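Lactaldehyde dehydrogenase (Methanocaldococcus jannaschii, PDB 3PQA) oxidises lactaldehyde to lactate with NAD as the preferred electron acceptor, a step in the biosynthesis of coenzyme F420, and works as a homotetramer. Local coordinates at residues Glu74-Ile79 against Val93-Ser98; Ile99-Leu104 against Arg428-Pro433; Glu331-Glu336 against Thr354-Asp359; Ala262-Ser267 against Asn297-Leu302; Asp41-Tyr46 against Val131-Ala136. All blocks are in the same frame, centred on the assembly; numbering follows the deposited sequence.

Contact 1. Residues Glu74-Ile79 against Val93-Ser98; sequences EELAKI and VEVERS
Val95 lays one methyl, CG2, against the backbone and side chains of Leu76 and Ala77, where two consecutive helices of this aldehyde dehydrogenase, 73-84 and 88-111, joined by a short connection, pack at a steep angle. The helices come close here: the CA atoms of Ala77 and Val95 are 6.4 Å apart, a spacing consistent with the small side chain of Ala77.

The apolar contacts all converge on that methyl. CG2 of Val95 lies 4.0 Å from CB of Leu76 and 4.2 Å from CB of Ala77, and it also rests 3.8 Å from the backbone N of Ala77, so it is seated on the helix surface between two neighbouring side chains. The valine torsion sets this up: CG1 stands anti to the backbone N (chi1 -180°), which places CG2 anti to the carbonyl carbon and pointing at helix 73-84. Leu76 meets the methyl with its CB, while its side chain also packs on Val172 and Glu175 of helix 171-186, which makes the leucine a link to a third helix.

Ionic pairs run beside this buried core. Glu74 OE1 forms a salt bridge with Arg92 NE and Glu96 OE1 one with Lys73 NZ, so charges outside the apolar patch tie the two helices together. Glu94 OE1 pairs with NZ of Lys86, in the link between the helices.

One polar side chain is satisfied within its own helix. Ser98 is buried, and its OG donates to the carbonyl O of Val95 at 2.7 Å, with the hydroxyl tilted 20° from the carbonyl plane.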
# COMPACT_ATOMS: atom_id res chain seq x y z
N GLU B 74 -0.64 14.16 -35.21
CA GLU B 74 -0.79 15.48 -35.86
C GLU B 74 -2.24 15.73 -36.30
O GLU B 74 -2.79 16.82 -36.06
CB GLU B 74 0.20 15.66 -37.01
CG GLU B 74 0.29 17.09 -37.57
CD GLU B 74 0.58 18.17 -36.52
OE1 GLU B 74 1.12 17.88 -35.43
OE2 GLU B 74 0.28 19.35 -36.82
N GLU B 75 -2.84 14.73 -36.93
CA GLU B 75 -4.24 14.79 -37.33
C GLU B 75 -5.15 15.09 -36.16
O GLU B 75 -6.05 15.94 -36.26
CB GLU B 75 -4.67 13.48 -38.00
CG GLU B 75 -6.06 13.53 -38.63
CD GLU B 75 -6.55 12.19 -39.16
OE1 GLU B 75 -7.78 12.06 -39.37
OE2 GLU B 75 -5.73 11.27 -39.37
N LEU B 76 -4.94 14.40 -35.03
CA LEU B 76 -5.79 14.61 -33.87
C LEU B 76 -5.58 16.00 -33.28
O LEU B 76 -6.54 16.66 -32.85
CB LEU B 76 -5.55 13.52 -32.81
CG LEU B 76 -5.96 12.10 -33.22
CD1 LEU B 76 -5.46 11.13 -32.14
CD2 LEU B 76 -7.46 11.94 -33.43
N ALA B 77 -4.32 16.46 -33.28
CA ALA B 77 -4.00 17.81 -32.81
C ALA B 77 -4.71 18.88 -33.65
O ALA B 77 -5.21 19.86 -33.10
CB ALA B 77 -2.50 18.05 -32.80
N LYS B 78 -4.76 18.67 -34.97
CA LYS B 78 -5.44 19.62 -35.88
C LYS B 78 -6.93 19.68 -35.61
O LYS B 78 -7.53 20.76 -35.64
CB LYS B 78 -5.20 19.26 -37.36
CG LYS B 78 -3.75 19.27 -37.81
CD LYS B 78 -3.20 20.67 -37.99
CE LYS B 78 -2.03 20.68 -38.96
NZ LYS B 78 -1.39 22.02 -38.92
N ILE B 79 -7.53 18.52 -35.35
CA ILE B 79 -8.94 18.47 -35.00
C ILE B 79 -9.22 19.28 -33.73
O ILE B 79 -10.20 20.01 -33.67
CB ILE B 79 -9.46 17.01 -34.87
CG1 ILE B 79 -9.53 16.35 -36.25
CG2 ILE B 79 -10.85 17.00 -34.22
CD1 ILE B 79 -9.53 14.82 -36.23
N VAL B 93 0.28 18.78 -27.05
CA VAL B 93 0.44 18.41 -25.65
C VAL B 93 -0.73 17.56 -25.14
O VAL B 93 -0.50 16.50 -24.55
CB VAL B 93 0.76 19.64 -24.74
CG1 VAL B 93 0.78 19.23 -23.26
CG2 VAL B 93 2.13 20.26 -25.13
N GLU B 94 -1.97 17.97 -25.41
CA GLU B 94 -3.12 17.13 -25.00
C GLU B 94 -3.04 15.72 -25.62
O GLU B 94 -3.27 14.71 -24.93
CB GLU B 94 -4.48 17.78 -25.31
CG GLU B 94 -5.65 16.90 -24.80
CD GLU B 94 -7.04 17.42 -25.09
OE1 GLU B 94 -7.21 18.60 -25.45
OE2 GLU B 94 -7.99 16.62 -24.92
N VAL B 95 -2.73 15.65 -26.91
CA VAL B 95 -2.63 14.35 -27.59
C VAL B 95 -1.56 13.47 -26.93
O VAL B 95 -1.81 12.28 -26.68
CB VAL B 95 -2.37 14.45 -29.11
CG1 VAL B 95 -2.29 13.05 -29.71
CG2 VAL B 95 -3.46 15.25 -29.82
N GLU B 96 -0.39 14.05 -26.66
CA GLU B 96 0.69 13.33 -25.98
C GLU B 96 0.26 12.81 -24.60
O GLU B 96 0.55 11.65 -24.24
CB GLU B 96 1.94 14.22 -25.89
CG GLU B 96 3.23 13.47 -25.52
CD GLU B 96 3.72 12.51 -26.61
OE1 GLU B 96 3.47 12.76 -27.81
OE2 GLU B 96 4.38 11.51 -26.25
N ARG B 97 -0.47 13.62 -23.83
CA ARG B 97 -1.00 13.18 -22.54
C ARG B 97 -1.93 11.97 -22.68
O ARG B 97 -1.88 11.03 -21.88
CB ARG B 97 -1.77 14.29 -21.84
CG ARG B 97 -1.10 15.62 -21.84
CD ARG B 97 -0.32 15.85 -20.62
NE ARG B 97 -1.16 16.37 -19.55
CZ ARG B 97 -0.68 16.95 -18.45
NH1 ARG B 97 -1.51 17.39 -17.52
NH2 ARG B 97 0.63 17.11 -18.30
N SER B 98 -2.82 12.03 -23.69
CA SER B 98 -3.78 10.95 -23.90
C SER B 98 -3.11 9.61 -24.18
O SER B 98 -3.59 8.58 -23.73
CB SER B 98 -4.81 11.33 -24.99
OG SER B 98 -4.27 11.19 -26.29

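Contact 2. Residues Ile99-Leu104 against Arg428-Pro433; sequences IGTFKL and RQDNMP
Leu104 and Asn431 touch through carbon, and one turn of helix earlier Thr101 faces Asp430; residues 99-104 meet the loop 428-433 at these two points. Followed outward, Asn431 begins with CB, which lies 3.9 Å from CD2 of Leu104. Its CG then sits between the backbone N and the carbonyl carbon (chi1 75°), and OD1 accepts from Gln429 NE2 at 2.8 Å, on a lone pair and in the carbonyl plane. ND2 hydrogen-bonds OE2 of Glu111 of a third subunit, while Gln429 itself bonds Pro118 and Ser119 of a second subunit. The amide of Asn431 thus spans the type I turn from Gln429 to Met432 and a subunit interface.

Asp430 OD2 comes within 3.5 Å of Thr101 OG1 at a poor angle, so the two are neighbours without a bond. Both are held by Asn145, whose OD1 pairs with the threonine hydroxyl and whose ND2 donates to Asp430 OD2. The side chains of Cys275 and Glu241, the probable catalytic residues, are about 10 Å from that of Asp430. Between Thr101 and Asp430 the polar link is therefore indirect, through the amide of Asn145.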
# COMPACT_ATOMS: atom_id res chain seq x y z
N ILE B 99 -1.98 9.65 -24.91
CA ILE B 99 -1.19 8.43 -25.17
C ILE B 99 -0.73 7.87 -23.83
O ILE B 99 -0.89 6.66 -23.56
CB ILE B 99 0.04 8.72 -26.07
CG1 ILE B 99 -0.43 9.23 -27.44
CG2 ILE B 99 0.87 7.47 -26.25
CD1 ILE B 99 0.66 9.96 -28.23
N GLY B 100 -0.20 8.75 -22.99
CA GLY B 100 0.26 8.37 -21.65
C GLY B 100 -0.83 7.78 -20.76
O GLY B 100 -0.60 6.82 -20.03
N THR B 101 -2.04 8.34 -20.84
CA THR B 101 -3.16 7.88 -20.04
C THR B 101 -3.57 6.45 -20.41
O THR B 101 -3.81 5.62 -19.54
CB THR B 101 -4.34 8.87 -20.19
OG1 THR B 101 -3.91 10.13 -19.67
CG2 THR B 101 -5.58 8.41 -19.42
N PHE B 102 -3.66 6.18 -21.72
CA PHE B 102 -3.96 4.81 -22.15
C PHE B 102 -2.86 3.83 -21.75
O PHE B 102 -3.15 2.73 -21.30
CB PHE B 102 -4.32 4.76 -23.65
CG PHE B 102 -5.76 5.11 -23.92
CD1 PHE B 102 -6.77 4.18 -23.68
CD2 PHE B 102 -6.10 6.38 -24.40
CE1 PHE B 102 -8.12 4.51 -23.92
CE2 PHE B 102 -7.44 6.72 -24.63
CZ PHE B 102 -8.44 5.78 -24.39
N LYS B 103 -1.59 4.25 -21.88
CA LYS B 103 -0.48 3.37 -21.48
C LYS B 103 -0.42 3.07 -19.99
O LYS B 103 -0.11 1.95 -19.59
CB LYS B 103 0.85 3.92 -21.95
CG LYS B 103 0.98 3.94 -23.45
CD LYS B 103 2.36 4.33 -23.88
CE LYS B 103 2.53 3.96 -25.35
NZ LYS B 103 3.94 4.15 -25.80
N LEU B 104 -0.74 4.06 -19.17
CA LEU B 104 -0.76 3.89 -17.73
C LEU B 104 -1.88 2.95 -17.30
O LEU B 104 -1.71 2.13 -16.39
CB LEU B 104 -0.89 5.24 -17.01
CG LEU B 104 -0.47 5.23 -15.54
CD1 LEU B 104 0.95 4.72 -15.36
CD2 LEU B 104 -0.61 6.62 -14.93
N ARG B 428 -1.38 19.97 -13.13
CA ARG B 428 -1.86 18.62 -12.89
C ARG B 428 -0.90 17.61 -13.50
O ARG B 428 -0.73 17.59 -14.72
CB ARG B 428 -3.27 18.40 -13.46
CG ARG B 428 -3.75 16.96 -13.28
CD ARG B 428 -4.88 16.64 -14.23
NE ARG B 428 -5.39 15.28 -13.98
CZ ARG B 428 -6.49 14.77 -14.52
NH1 ARG B 428 -7.26 15.49 -15.35
NH2 ARG B 428 -6.85 13.53 -14.20
N GLN B 429 -0.27 16.79 -12.68
CA GLN B 429 0.55 15.69 -13.20
C GLN B 429 -0.43 14.56 -13.42
O GLN B 429 -1.20 14.23 -12.51
CB GLN B 429 1.65 15.30 -12.21
CG GLN B 429 2.64 14.28 -12.76
CD GLN B 429 3.87 14.21 -11.90
OE1 GLN B 429 4.65 15.15 -11.85
NE2 GLN B 429 4.02 13.10 -11.18
N ASP B 430 -0.45 13.98 -14.62
CA ASP B 430 -1.57 13.07 -14.95
C ASP B 430 -1.67 11.87 -14.00
O ASP B 430 -2.77 11.34 -13.80
CB ASP B 430 -1.58 12.63 -16.43
CG ASP B 430 -2.59 13.43 -17.30
OD1 ASP B 430 -3.34 14.29 -16.81
OD2 ASP B 430 -2.65 13.17 -18.51
N ASN B 431 -0.56 11.44 -13.42
CA ASN B 431 -0.58 10.27 -12.50
C ASN B 431 -0.90 10.58 -11.02
O ASN B 431 -0.85 9.68 -10.17
CB ASN B 431 0.70 9.43 -12.60
CG ASN B 431 1.89 10.08 -11.92
OD1 ASN B 431 1.90 11.28 -11.70
ND2 ASN B 431 2.92 9.29 -11.62
N MET B 432 -1.26 11.84 -10.73
CA MET B 432 -1.59 12.23 -9.34
C MET B 432 -3.10 12.10 -9.10
O MET B 432 -3.86 12.22 -10.06
CB MET B 432 -1.09 13.66 -9.06
CG MET B 432 -2.02 14.80 -9.51
SD MET B 432 -1.27 16.46 -9.23
CE MET B 432 -2.80 17.43 -9.27
N PRO B 433 -3.53 11.85 -7.85
CA PRO B 433 -4.99 11.87 -7.64
C PRO B 433 -5.48 13.29 -7.84
O PRO B 433 -4.86 14.23 -7.34
CB PRO B 433 -5.17 11.40 -6.19
CG PRO B 433 -3.85 11.67 -5.52
CD PRO B 433 -2.79 11.56 -6.61

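Contact 3. Residues Glu331-Glu336 against Thr354-Asp359; sequences EKAIDE and TILEVD
Leu356 CG and Ile334 CG1 both stand anti to the carbonyl carbon (chi1 -64° and -65°), and chi2 of Leu356 (88°) then turns CD2 to the helix, up to Ile334 CG1. The separation is 3.8 Å, and the two side chains cross at about a right angle. The same methyl also lies 4.2 Å from Ala333 CB. All close contacts between the two segments fall on this one methyl. Helix 320-335 packs through its last turn on the mixed sheet that includes strands 246-250, 278-284 and 373-379, the α/β catalytic domain in this family.

The CA atoms of Ile334 and Leu356 are 8.3 Å apart, a distance bridged by side chains alone. Around the leucine, Leu340 of the adjoining antiparallel strand and Leu364 of a loop continue the apolar layer, and Ala333 also packs on Leu364.

Charged groups lie at the margin. Lys332 NZ donates to Glu336 OE2 at 2.8 Å in a salt bridge, met on the anti side of the carboxylate, while Glu336 OE1 takes the backbone N of Ile363. That carboxylate is thus gripped through both oxygens. The meeting itself is apolar, consistent with hydrophobic burial, and no polar bond between the segments fixes its direction.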
# COMPACT_ATOMS: atom_id res chain seq x y z
N GLU B 331 -18.21 43.80 -17.75
CA GLU B 331 -18.95 45.06 -17.59
C GLU B 331 -19.48 45.25 -16.17
O GLU B 331 -19.32 46.32 -15.59
CB GLU B 331 -20.09 45.13 -18.60
CG GLU B 331 -19.64 45.48 -20.00
CD GLU B 331 -20.79 45.53 -21.00
OE1 GLU B 331 -21.96 45.77 -20.58
OE2 GLU B 331 -20.52 45.36 -22.20
N LYS B 332 -20.10 44.21 -15.63
CA LYS B 332 -20.57 44.20 -14.24
C LYS B 332 -19.41 44.43 -13.26
O LYS B 332 -19.52 45.26 -12.36
CB LYS B 332 -21.31 42.89 -13.93
CG LYS B 332 -21.96 42.79 -12.55
CD LYS B 332 -23.29 43.55 -12.48
CE LYS B 332 -24.01 43.28 -11.17
NZ LYS B 332 -23.40 44.04 -10.04
N ALA B 333 -18.31 43.70 -13.45
CA ALA B 333 -17.13 43.83 -12.60
C ALA B 333 -16.63 45.27 -12.55
O ALA B 333 -16.23 45.76 -11.49
CB ALA B 333 -16.02 42.90 -13.08
N ILE B 334 -16.67 45.94 -13.70
CA ILE B 334 -16.27 47.35 -13.81
C ILE B 334 -17.30 48.26 -13.12
O ILE B 334 -16.92 49.18 -12.39
CB ILE B 334 -16.02 47.76 -15.29
CG1 ILE B 334 -14.82 47.00 -15.86
CG2 ILE B 334 -15.77 49.27 -15.42
CD1 ILE B 334 -14.67 47.08 -17.37
N ASP B 335 -18.59 47.98 -13.34
CA ASP B 335 -19.70 48.69 -12.68
C ASP B 335 -19.55 48.69 -11.17
O ASP B 335 -19.86 49.67 -10.51
CB ASP B 335 -21.04 48.01 -12.99
CG ASP B 335 -21.67 48.49 -14.28
OD1 ASP B 335 -21.04 49.28 -15.03
OD2 ASP B 335 -22.82 48.07 -14.56
N GLU B 336 -19.07 47.56 -10.64
CA GLU B 336 -18.87 47.37 -9.20
C GLU B 336 -17.61 48.06 -8.69
O GLU B 336 -17.33 48.04 -7.48
CB GLU B 336 -18.81 45.87 -8.87
CG GLU B 336 -20.14 45.14 -9.09
CD GLU B 336 -20.07 43.67 -8.75
OE1 GLU B 336 -18.96 43.14 -8.54
OE2 GLU B 336 -21.14 43.03 -8.69
N THR B 354 -7.57 39.69 -20.39
CA THR B 354 -8.24 40.75 -19.64
C THR B 354 -7.83 40.68 -18.17
O THR B 354 -7.86 39.61 -17.56
CB THR B 354 -9.78 40.66 -19.82
OG1 THR B 354 -10.10 40.91 -21.20
CG2 THR B 354 -10.52 41.66 -18.94
N ILE B 355 -7.42 41.81 -17.62
CA ILE B 355 -6.92 41.87 -16.26
C ILE B 355 -7.56 43.07 -15.57
O ILE B 355 -7.60 44.15 -16.15
CB ILE B 355 -5.39 42.02 -16.24
CG1 ILE B 355 -4.73 40.87 -17.03
CG2 ILE B 355 -4.84 42.10 -14.80
CD1 ILE B 355 -3.24 41.04 -17.22
N LEU B 356 -8.08 42.85 -14.37
CA LEU B 356 -8.66 43.93 -13.59
C LEU B 356 -8.13 43.88 -12.17
O LEU B 356 -7.88 42.79 -11.64
CB LEU B 356 -10.19 43.80 -13.53
CG LEU B 356 -11.02 43.92 -14.81
CD1 LEU B 356 -11.15 42.56 -15.48
CD2 LEU B 356 -12.39 44.46 -14.48
N GLU B 357 -7.96 45.04 -11.55
CA GLU B 357 -7.76 45.07 -10.11
C GLU B 357 -9.13 45.27 -9.48
O GLU B 357 -9.87 46.16 -9.88
CB GLU B 357 -6.79 46.16 -9.65
CG GLU B 357 -6.75 46.23 -8.13
CD GLU B 357 -5.59 47.02 -7.54
OE1 GLU B 357 -4.75 47.54 -8.29
OE2 GLU B 357 -5.53 47.08 -6.29
N VAL B 358 -9.46 44.41 -8.51
CA VAL B 358 -10.77 44.45 -7.87
C VAL B 358 -10.65 44.28 -6.35
O VAL B 358 -9.56 43.98 -5.84
CB VAL B 358 -11.73 43.37 -8.45
CG1 VAL B 358 -11.79 43.44 -9.98
CG2 VAL B 358 -11.29 41.96 -8.02
N ASP B 359 -11.76 44.46 -5.63
CA ASP B 359 -11.76 44.11 -4.22
C ASP B 359 -12.42 42.75 -4.01
O ASP B 359 -13.05 42.21 -4.93
CB ASP B 359 -12.34 45.22 -3.32
CG ASP B 359 -13.84 45.39 -3.46
OD1 ASP B 359 -14.56 44.41 -3.71
OD2 ASP B 359 -14.29 46.54 -3.27

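Contact 4. Residues Ala262-Ser267 against Asn297-Leu302; sequences ALIKGS and NKAKVL
Helices 256-268 and 288-300 approach to 6.7 Å between the CA atoms of Ile264 and Ala299. They belong to an α/β domain, the catalytic domain as in this family, packed together beside a mixed sheet, with strand 278-284 between them in sequence; among the two segments Ile264 makes every cross-contact.

Three of its carbons do the touching. CG1 lies 3.8 Å from Lys298 CB, the two side chains crossing at about a right angle. CD1 runs on to the backbone of the second helix, 3.6 Å from Ala299 N and 3.8 Å from Ala299 CB. CG2, on the other branch, meets Leu302 CD2 at 4.2 Å, just past the helix. The fork is set by chi1 of -73°, which puts CG1 anti to the carbonyl carbon and CG2 anti to the backbone N. Lys298 contributes aliphatic carbon here, and its chain bends at chi2 so that NZ is carried clear of Ile264.

Phe295, a turn earlier on helix 288-300, packs on Ile264, Leu263 and Ser267, and Phe268 packs on Ala299 and Leu302. Within helix 256-268 the carbonyl O of Leu263 takes two donors, Ser267 N and Ser267 OG, from opposite faces of its plane; the hydroxyl bond is 2.8 Å long.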
# COMPACT_ATOMS: atom_id res chain seq x y z
N ALA B 262 4.56 31.71 -14.14
CA ALA B 262 3.65 30.61 -13.78
C ALA B 262 2.21 31.05 -13.90
O ALA B 262 1.36 30.27 -14.36
CB ALA B 262 3.93 30.09 -12.37
N LEU B 263 1.93 32.30 -13.51
CA LEU B 263 0.55 32.78 -13.51
C LEU B 263 0.06 33.19 -14.88
O LEU B 263 -1.14 33.13 -15.15
CB LEU B 263 0.33 33.89 -12.46
CG LEU B 263 0.39 33.41 -11.01
CD1 LEU B 263 0.62 34.58 -10.05
CD2 LEU B 263 -0.88 32.62 -10.61
N ILE B 264 0.98 33.61 -15.75
CA ILE B 264 0.64 33.86 -17.17
C ILE B 264 0.14 32.56 -17.80
O ILE B 264 -0.92 32.56 -18.42
CB ILE B 264 1.84 34.48 -17.96
CG1 ILE B 264 2.02 35.95 -17.56
CG2 ILE B 264 1.64 34.34 -19.47
CD1 ILE B 264 0.90 36.90 -18.04
N LYS B 265 0.86 31.46 -17.61
CA LYS B 265 0.40 30.15 -18.09
C LYS B 265 -0.96 29.77 -17.50
O LYS B 265 -1.90 29.44 -18.22
CB LYS B 265 1.43 29.05 -17.76
CG LYS B 265 2.73 29.19 -18.53
CD LYS B 265 3.65 28.01 -18.23
CE LYS B 265 5.13 28.42 -18.17
NZ LYS B 265 5.82 28.45 -19.49
N GLY B 266 -1.05 29.84 -16.17
CA GLY B 266 -2.26 29.42 -15.45
C GLY B 266 -3.48 30.25 -15.82
O GLY B 266 -4.61 29.74 -15.83
N SER B 267 -3.25 31.53 -16.11
CA SER B 267 -4.31 32.44 -16.49
C SER B 267 -4.78 32.26 -17.92
O SER B 267 -5.98 32.40 -18.20
CB SER B 267 -3.83 33.89 -16.32
OG SER B 267 -3.68 34.20 -14.95
N ASN B 297 2.42 43.41 -18.36
CA ASN B 297 3.43 43.50 -19.43
C ASN B 297 3.66 42.20 -20.19
O ASN B 297 3.83 42.21 -21.40
CB ASN B 297 4.77 44.04 -18.90
CG ASN B 297 4.75 45.54 -18.70
OD1 ASN B 297 3.78 46.21 -19.07
ND2 ASN B 297 5.82 46.07 -18.13
N LYS B 298 3.66 41.08 -19.46
CA LYS B 298 3.83 39.77 -20.06
C LYS B 298 2.56 39.34 -20.79
O LYS B 298 2.62 38.68 -21.82
CB LYS B 298 4.25 38.73 -19.01
CG LYS B 298 5.61 38.98 -18.33
CD LYS B 298 6.82 38.69 -19.22
CE LYS B 298 8.02 38.24 -18.37
NZ LYS B 298 9.02 37.43 -19.14
N ALA B 299 1.40 39.73 -20.25
CA ALA B 299 0.12 39.38 -20.87
C ALA B 299 -0.11 40.15 -22.17
O ALA B 299 -0.76 39.65 -23.09
CB ALA B 299 -1.02 39.63 -19.90
N LYS B 300 0.40 41.38 -22.21
CA LYS B 300 0.36 42.26 -23.40
C LYS B 300 0.92 41.68 -24.69
O LYS B 300 0.44 42.01 -25.77
CB LYS B 300 1.16 43.54 -23.13
CG LYS B 300 0.38 44.64 -22.51
CD LYS B 300 1.24 45.90 -22.50
CE LYS B 300 0.51 47.04 -21.80
NZ LYS B 300 1.41 48.21 -21.64
N VAL B 301 1.95 40.86 -24.56
CA VAL B 301 2.70 40.39 -25.71
C VAL B 301 2.23 39.01 -26.21
O VAL B 301 2.81 38.46 -27.13
CB VAL B 301 4.24 40.41 -25.46
CG1 VAL B 301 4.70 41.83 -25.11
CG2 VAL B 301 4.63 39.42 -24.37
N LEU B 302 1.18 38.48 -25.58
CA LEU B 302 0.60 37.21 -26.03
C LEU B 302 -0.01 37.35 -27.42
O LEU B 302 -0.60 38.38 -27.75
CB LEU B 302 -0.44 36.69 -25.03
CG LEU B 302 0.00 36.35 -23.60
CD1 LEU B 302 -1.24 36.09 -22.73
CD2 LEU B 302 0.96 35.14 -23.55

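Contact 5. Residues Asp41-Tyr46 against Val131-Ala136; sequences DTAEKY and VGIVGA
Ile133 sends its CD1 methyl into the C-terminal part of helix 33-44, where it meets Glu44 and Ala43. The apolar touches are few and centre on this one atom. CD1 lies 3.8 Å from Glu44 CA and 4.1 Å from Glu44 CB; toward Ala43 the gap widens to 4.4 Å at CB. It is thus the backbone and the first side-chain carbons of the helix that receive the methyl. Ile133 reaches them fully stretched: CG1 is anti to the carbonyl carbon and CD1 continues outward with chi2 at 179°, a straight arm that spans the 7.1 Å between the CA atoms of Glu44 and Ile133.

The strand that bears Ile133, 122-138, runs through the mixed sheet of the NAD-binding domain, a Rossmann-like fold in this enzyme family, with strands 160-165 and 216-220 parallel to it. Helix 33-44 lies over a face of that sheet: Ala43 also packs on Val160 and Val162, and Ile133 on Val162.

Polar groups find their partners elsewhere. In one of its two modelled conformers Glu44 turns its carboxylate away from the isoleucine, with CG anti to the backbone N and the chain extended, and OE1 pairs with Lys213 NZ. The same loop supplies Asn215, whose OD1 accepts from Ile133 N. Just before the strand, Gly132 N donates to Asn159 OD1.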
# COMPACT_ATOMS: atom_id res chain seq x y z
N ASP B 41 -29.41 -0.52 -23.52
CA ASP B 41 -29.93 -1.90 -23.50
C ASP B 41 -28.96 -2.85 -24.16
O ASP B 41 -28.72 -3.94 -23.65
CB ASP B 41 -31.27 -2.00 -24.24
CG ASP B 41 -32.40 -1.36 -23.49
OD1 ASP B 41 -32.28 -1.19 -22.26
OD2 ASP B 41 -33.42 -1.03 -24.14
N THR B 42 -28.44 -2.44 -25.31
CA THR B 42 -27.44 -3.23 -26.04
C THR B 42 -26.11 -3.37 -25.29
O THR B 42 -25.58 -4.48 -25.19
CB THR B 42 -27.28 -2.73 -27.50
OG1 THR B 42 -28.55 -2.80 -28.15
CG2 THR B 42 -26.32 -3.59 -28.26
N ALA B 43 -25.60 -2.27 -24.73
CA ALA B 43 -24.41 -2.28 -23.87
C ALA B 43 -24.55 -3.29 -22.72
O ALA B 43 -23.60 -4.03 -22.40
CB ALA B 43 -24.13 -0.87 -23.32
N GLU B 44 -25.75 -3.34 -22.13
CA GLU B 44 -26.06 -4.26 -21.03
C GLU B 44 -25.75 -5.71 -21.42
O GLU B 44 -25.28 -6.50 -20.59
CB GLU B 44 -27.54 -4.12 -20.62
CG GLU B 44 -27.94 -4.92 -19.37
CD GLU B 44 -29.45 -4.98 -19.17
OE1 GLU B 44 -30.20 -4.70 -20.12
OE2 GLU B 44 -29.90 -5.32 -18.05
N LYS B 45 -26.02 -6.04 -22.68
CA LYS B 45 -25.84 -7.40 -23.19
C LYS B 45 -24.38 -7.82 -23.23
O LYS B 45 -24.09 -9.01 -23.28
CB LYS B 45 -26.47 -7.55 -24.59
CG LYS B 45 -27.98 -7.41 -24.60
CD LYS B 45 -28.56 -7.47 -26.01
CE LYS B 45 -30.07 -7.18 -25.98
NZ LYS B 45 -30.66 -7.23 -27.34
N TYR B 46 -23.47 -6.85 -23.17
CA TYR B 46 -22.04 -7.16 -23.24
C TYR B 46 -21.29 -7.05 -21.92
O TYR B 46 -20.06 -7.15 -21.90
CB TYR B 46 -21.36 -6.29 -24.29
CG TYR B 46 -21.84 -6.60 -25.68
CD1 TYR B 46 -21.44 -7.76 -26.34
CD2 TYR B 46 -22.71 -5.73 -26.33
CE1 TYR B 46 -21.90 -8.04 -27.63
CE2 TYR B 46 -23.17 -6.00 -27.61
CZ TYR B 46 -22.76 -7.14 -28.25
OH TYR B 46 -23.23 -7.37 -29.52
N VAL B 131 -17.95 -2.17 -11.94
CA VAL B 131 -19.24 -1.65 -11.51
C VAL B 131 -20.37 -2.05 -12.46
O VAL B 131 -21.52 -2.19 -12.03
CB VAL B 131 -19.21 -0.12 -11.32
CG1 VAL B 131 -18.36 0.22 -10.11
CG2 VAL B 131 -18.71 0.60 -12.58
N GLY B 132 -20.05 -2.23 -13.74
CA GLY B 132 -21.01 -2.69 -14.74
C GLY B 132 -20.93 -1.80 -15.97
O GLY B 132 -19.96 -1.87 -16.75
N ILE B 133 -21.95 -0.97 -16.15
CA ILE B 133 -21.96 0.03 -17.21
C ILE B 133 -21.50 1.37 -16.63
O ILE B 133 -22.13 1.90 -15.71
CB ILE B 133 -23.36 0.20 -17.85
CG1 ILE B 133 -23.84 -1.14 -18.43
CG2 ILE B 133 -23.32 1.26 -18.94
CD1 ILE B 133 -25.25 -1.09 -19.07
N VAL B 134 -20.40 1.88 -17.17
CA VAL B 134 -19.89 3.20 -16.84
C VAL B 134 -20.46 4.18 -17.86
O VAL B 134 -20.24 4.03 -19.07
CB VAL B 134 -18.34 3.23 -16.86
CG1 VAL B 134 -17.83 4.67 -16.88
CG2 VAL B 134 -17.77 2.49 -15.64
N GLY B 135 -21.19 5.17 -17.34
CA GLY B 135 -21.67 6.29 -18.16
C GLY B 135 -20.68 7.43 -18.05
O GLY B 135 -20.60 8.08 -17.01
N ALA B 136 -19.91 7.66 -19.11
CA ALA B 136 -18.89 8.71 -19.15
C ALA B 136 -19.44 9.92 -19.89
O ALA B 136 -19.97 9.80 -20.99
CB ALA B 136 -17.63 8.19 -19.85

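In the fold
From the N terminus, helix 33-44 opens contact 5, which closes at strand 122-138 and ties that helix to the sheet of the NAD-binding domain. Contact 1 lies wholly within, closing a short loop between consecutive helices. Contact 2 opens farther along helix 88-111, before contact 5 has closed, and ends near the C terminus at 428-433, so contacts 2 and 5 cross. Its long loop encloses contacts 4 and 3, in series; contact 3 ties helix 320-335 to the other mixed sheet. Contacts 1 and 2 join through Arg97 NH1 and Arg428 O, 2.9 Å apart; contacts 4 and 3 meet where Ala299 packs on Ile355. Contacts 3 and 5 have centres about 47 Å apart.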